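Local structure of phospholipase C-beta (PLC-beta) (Sepia officinalis, 3QR0) at residues Glu20-Gly25 / Leu43-Lys48; Gln522-Thr527 / Glu540-Val545. The protein is a multidomain phospholipase C of the beta class, built from a PH domain, EF-hand-like modules, a TIM-barrel core split into X and Y halves, and a C2 domain. All blocks are in the same frame, centred on the assembly; numbering follows the deposited sequence.

Overall arrangement
The two contacts lie far apart in the chain, on opposite sides of its centre, with about 52 Å between their centres and about 40 Å between their nearest atoms. Contact 1 comes first along the sequence, in the PH domain, where helix 20-24 leads through a short turn into the antiparallel sheet and meets strand 39-45. Contact 2 belongs to the Y half of the TIM barrel, where parallel strands 522-523 and 540-545 are linked by helix 529-535. They share no sheet or helix: one joins an N-terminal helix to its sheet, the other builds barrel wall, with the side chain of Pro523 about 13 Å from the calcium ion bound by residues of the X half.

Contact 1 of 2, residues Glu20-Gly25 / Leu43-Lys48; sequences EQLIKG and LRVDPK
With CG anti to the carbonyl carbon (chi1 -54°) and the chain bent at chi3 (70°), the Arg44 side chain folds its guanidinium back to the carbonyl of Ile23 in the last turn of helix 20-24. The grip is side-on: NE reaches Ile23 O at 2.9 Å and NH2 reaches the same Ile23 O at 3.0 Å, the oxygen lying in the guanidinium plane. Water 1 gives Ile23 O a third donor and also bonds to Val45 O, bridging the two backbones. One residue earlier, Val45 N donates to Leu22 O at 3.0 Å.

This is how the short N-terminal helix of the PH domain is pinned to strand 39-45, whose other neighbours in the antiparallel sheet are strands 26-31 and 51-54. Gly25, with positive phi, ends the helix, and its CA comes 3.0 Å from Leu43 O, an approach with no room for a side chain. On the inner side Leu22 CB packs at 3.9 Å on Val45 CG2, the two side chains running alongside each other, and Trp133 of helix 127-141 touches both. Ile23 crosses Pro47 at about a right angle, its CD1 4.1 Å from Pro47 CB.

Contact 2 of 2, residues Gln522-Thr527 / Glu540-Val545; sequences QPVHFT and EMSSMV
Strands 522-523 and 540-545 run parallel, Gln522 beside Glu540 and Pro523 beside Met541, held by Met541 N to Gln522 O and Val524 N to Met541 O, both 2.8 Å. With helix 529-535 between them they form a beta-alpha-beta unit of the TIM barrel, in its Y half; strand 569-572 continues the sheet beyond 540-545.

On the face that carries Pro523 and Met541, the Met541 side chain is doubly bent, at chi2 and chi3, and this curl lays SD 4.0 Å from Pro523 CB. Lys469 of strand 466-469 touches both residues. Glu540 points to the other face, where Val524, already past the end of its strand, crosses it at about a right angle: Val524 CG1 rests 3.7 Å from Glu540 CD, the carboxylate carbon. The carboxylate is spoken for elsewhere, with OE1 salt-bridged to Lys535 and OE2 to Arg537, a pairing that would probably keep it ionised and limit its rotation beside the valine.

Further along, the backbone pairing gives way to side-chain and water bonds. Ser542 OG donates to Val524 O at 2.9 Å, and water 2 donates to the same Val524 O while accepting from Ser543 N, so that this carbonyl is held twice where the chains part. Ser542 OG also sits at the edge of the Phe526 ring, in its plane. Phe526, its ring swung anti to the backbone N (chi1 -173°), receives Met544 over one face in a Met-aromatic contact, while Phe529 meets the ring edge-to-face. The extended Met544 chain puts its methyl, not its sulfur, closest: CE stands 4.0 Å from the centroid of the Phe526 ring, shifted toward the rim at CD1.

Contact 1 of 2, residues Glu20-Gly25 / Leu43-Lys48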
# COMPACT_ATOMS: atom_id res chain seq x y z
N GLU A 20 9.79 -24.84 12.36
CA GLU A 20 10.69 -25.86 11.82
C GLU A 20 9.98 -26.77 10.80
O GLU A 20 10.60 -27.22 9.84
CB GLU A 20 11.32 -26.70 12.94
CG GLU A 20 12.58 -26.09 13.54
CD GLU A 20 13.78 -26.20 12.61
OE1 GLU A 20 14.18 -27.35 12.29
OE2 GLU A 20 14.32 -25.16 12.19
N GLN A 21 8.70 -27.03 11.03
CA GLN A 21 7.88 -27.84 10.12
C GLN A 21 7.88 -27.30 8.69
O GLN A 21 8.00 -28.07 7.74
CB GLN A 21 6.44 -27.93 10.63
CG GLN A 21 5.52 -28.83 9.79
CD GLN A 21 4.07 -28.78 10.25
OE1 GLN A 21 3.79 -28.46 11.41
NE2 GLN A 21 3.15 -29.10 9.35
N LEU A 22 7.75 -25.98 8.54
CA LEU A 22 7.72 -25.35 7.22
C LEU A 22 9.12 -25.22 6.61
O LEU A 22 9.26 -25.21 5.39
CB LEU A 22 7.05 -23.97 7.25
CG LEU A 22 5.63 -23.82 7.81
CD1 LEU A 22 4.84 -22.82 6.97
CD2 LEU A 22 4.88 -25.14 7.91
N ILE A 23 10.13 -25.10 7.47
CA ILE A 23 11.53 -25.05 7.03
C ILE A 23 11.96 -26.40 6.46
O ILE A 23 12.60 -26.47 5.41
CB ILE A 23 12.46 -24.63 8.20
CG1 ILE A 23 12.21 -23.17 8.57
CG2 ILE A 23 13.93 -24.83 7.83
CD1 ILE A 23 13.00 -22.69 9.76
N LYS A 24 11.61 -27.48 7.17
CA LYS A 24 11.81 -28.84 6.69
C LYS A 24 10.94 -29.08 5.45
O LYS A 24 11.42 -29.59 4.44
CB LYS A 24 11.46 -29.84 7.79
CG LYS A 24 11.29 -31.27 7.32
CD LYS A 24 10.86 -32.18 8.46
CE LYS A 24 9.36 -32.11 8.73
NZ LYS A 24 8.56 -32.70 7.64
N GLY A 25 9.66 -28.73 5.56
CA GLY A 25 8.75 -28.79 4.43
C GLY A 25 7.73 -29.90 4.56
O GLY A 25 7.90 -30.82 5.35
N LEU A 43 7.30 -28.87 -0.51
CA LEU A 43 7.22 -27.41 -0.44
C LEU A 43 7.93 -26.96 0.83
O LEU A 43 7.75 -27.55 1.89
CB LEU A 43 5.76 -26.96 -0.43
CG LEU A 43 5.47 -25.46 -0.55
CD1 LEU A 43 6.01 -24.92 -1.88
CD2 LEU A 43 3.97 -25.19 -0.43
N ARG A 44 8.74 -25.91 0.73
CA ARG A 44 9.49 -25.41 1.88
C ARG A 44 9.45 -23.88 1.93
O ARG A 44 9.23 -23.22 0.91
CB ARG A 44 10.94 -25.89 1.83
CG ARG A 44 11.10 -27.40 1.69
CD ARG A 44 12.55 -27.79 1.56
NE ARG A 44 13.27 -27.59 2.81
CZ ARG A 44 14.59 -27.69 2.96
NH1 ARG A 44 15.36 -27.99 1.91
NH2 ARG A 44 15.15 -27.50 4.15
N VAL A 45 9.66 -23.35 3.13
CA VAL A 45 9.82 -21.91 3.36
C VAL A 45 11.24 -21.68 3.85
O VAL A 45 11.77 -22.45 4.66
CB VAL A 45 8.83 -21.39 4.42
CG1 VAL A 45 8.93 -19.86 4.57
CG2 VAL A 45 7.39 -21.81 4.08
N ASP A 46 11.89 -20.62 3.37
CA ASP A 46 13.21 -20.30 3.93
C ASP A 46 13.04 -19.82 5.38
O ASP A 46 11.95 -19.39 5.78
CB ASP A 46 13.94 -19.26 3.08
CG ASP A 46 13.33 -17.89 3.19
OD1 ASP A 46 13.88 -17.05 3.94
OD2 ASP A 46 12.28 -17.67 2.54
N PRO A 47 14.12 -19.89 6.18
CA PRO A 47 13.99 -19.54 7.60
C PRO A 47 13.54 -18.10 7.91
O PRO A 47 13.11 -17.84 9.03
CB PRO A 47 15.40 -19.79 8.16
CG PRO A 47 16.02 -20.74 7.22
CD PRO A 47 15.46 -20.41 5.87
N LYS A 48 13.63 -17.19 6.94
CA LYS A 48 13.19 -15.80 7.16
C LYS A 48 11.79 -15.49 6.65
O LYS A 48 11.33 -14.36 6.77
CB LYS A 48 14.18 -14.82 6.51
CG LYS A 48 15.60 -14.91 7.07
CD LYS A 48 15.64 -14.55 8.55
CE LYS A 48 17.05 -14.15 8.99
NZ LYS A 48 17.05 -13.58 10.36
O HOH W 1 13.76 -24.17 4.24

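Contact 2 of 2, residues Gln522-Thr527 / Glu540-Val545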
# COMPACT_ATOMS: atom_id res chain seq x y z
N GLN A 522 -26.41 6.21 6.74
CA GLN A 522 -27.64 6.42 5.99
C GLN A 522 -27.43 7.49 4.92
O GLN A 522 -27.25 8.66 5.24
CB GLN A 522 -28.78 6.84 6.92
CG GLN A 522 -30.11 6.91 6.22
CD GLN A 522 -31.21 7.45 7.10
OE1 GLN A 522 -31.12 7.43 8.33
NE2 GLN A 522 -32.28 7.94 6.46
N PRO A 523 -27.48 7.09 3.64
CA PRO A 523 -27.30 8.07 2.57
C PRO A 523 -28.56 8.89 2.36
O PRO A 523 -29.64 8.33 2.20
CB PRO A 523 -27.02 7.20 1.34
CG PRO A 523 -27.70 5.91 1.62
CD PRO A 523 -27.82 5.76 3.11
N VAL A 524 -28.42 10.21 2.38
CA VAL A 524 -29.53 11.12 2.18
C VAL A 524 -29.17 12.16 1.12
O VAL A 524 -27.99 12.44 0.88
CB VAL A 524 -29.94 11.85 3.48
CG1 VAL A 524 -30.37 10.85 4.55
CG2 VAL A 524 -28.80 12.74 3.99
N HIS A 525 -30.20 12.72 0.50
CA HIS A 525 -30.09 13.83 -0.44
C HIS A 525 -29.44 15.04 0.27
O HIS A 525 -29.93 15.48 1.30
CB HIS A 525 -31.50 14.18 -0.94
CG HIS A 525 -31.57 15.33 -1.88
ND1 HIS A 525 -31.24 15.23 -3.22
CD2 HIS A 525 -31.98 16.61 -1.70
CE1 HIS A 525 -31.41 16.40 -3.81
NE2 HIS A 525 -31.86 17.25 -2.91
N PHE A 526 -28.33 15.54 -0.28
CA PHE A 526 -27.69 16.73 0.29
C PHE A 526 -28.47 17.98 -0.12
O PHE A 526 -28.86 18.12 -1.27
CB PHE A 526 -26.24 16.84 -0.17
CG PHE A 526 -25.47 17.94 0.52
CD1 PHE A 526 -24.74 17.68 1.67
CD2 PHE A 526 -25.49 19.24 0.02
CE1 PHE A 526 -24.04 18.70 2.31
CE2 PHE A 526 -24.79 20.26 0.65
CZ PHE A 526 -24.06 19.99 1.79
N THR A 527 -28.72 18.88 0.83
CA THR A 527 -29.38 20.15 0.53
C THR A 527 -28.39 21.28 0.73
O THR A 527 -27.85 21.80 -0.25
CB THR A 527 -30.66 20.34 1.38
OG1 THR A 527 -30.36 20.20 2.77
CG2 THR A 527 -31.71 19.32 0.99
N GLU A 540 -26.64 10.55 9.27
CA GLU A 540 -26.96 10.88 7.89
C GLU A 540 -25.67 11.26 7.19
O GLU A 540 -24.82 11.95 7.75
CB GLU A 540 -28.00 11.99 7.80
CG GLU A 540 -29.39 11.53 8.22
CD GLU A 540 -30.49 12.52 7.86
OE1 GLU A 540 -30.18 13.68 7.51
OE2 GLU A 540 -31.67 12.12 7.93
N MET A 541 -25.51 10.77 5.97
CA MET A 541 -24.32 11.05 5.18
C MET A 541 -24.72 11.28 3.74
O MET A 541 -25.87 11.02 3.36
CB MET A 541 -23.30 9.91 5.29
CG MET A 541 -23.77 8.54 4.79
SD MET A 541 -23.59 8.31 3.00
CE MET A 541 -21.81 8.26 2.83
N SER A 542 -23.79 11.79 2.95
CA SER A 542 -24.04 11.99 1.55
C SER A 542 -22.91 11.41 0.73
O SER A 542 -21.74 11.47 1.12
CB SER A 542 -24.27 13.47 1.24
OG SER A 542 -25.60 13.85 1.61
N SER A 543 -23.28 10.80 -0.39
CA SER A 543 -22.33 10.25 -1.34
C SER A 543 -22.41 11.16 -2.55
O SER A 543 -23.44 11.21 -3.22
CB SER A 543 -22.71 8.81 -1.69
OG SER A 543 -21.71 8.19 -2.49
N MET A 544 -21.34 11.91 -2.79
CA MET A 544 -21.32 12.93 -3.83
C MET A 544 -20.43 12.52 -5.00
O MET A 544 -19.27 12.15 -4.81
CB MET A 544 -20.76 14.23 -3.27
CG MET A 544 -21.46 14.76 -2.04
SD MET A 544 -20.79 16.38 -1.61
CE MET A 544 -21.68 16.72 -0.09
N VAL A 545 -20.96 12.64 -6.21
CA VAL A 545 -20.11 12.56 -7.40
C VAL A 545 -19.10 13.70 -7.31
O VAL A 545 -19.38 14.72 -6.68
CB VAL A 545 -20.94 12.61 -8.70
CG1 VAL A 545 -21.54 14.01 -8.94
CG2 VAL A 545 -20.09 12.16 -9.89
O HOH W 2 -26.13 10.86 -0.98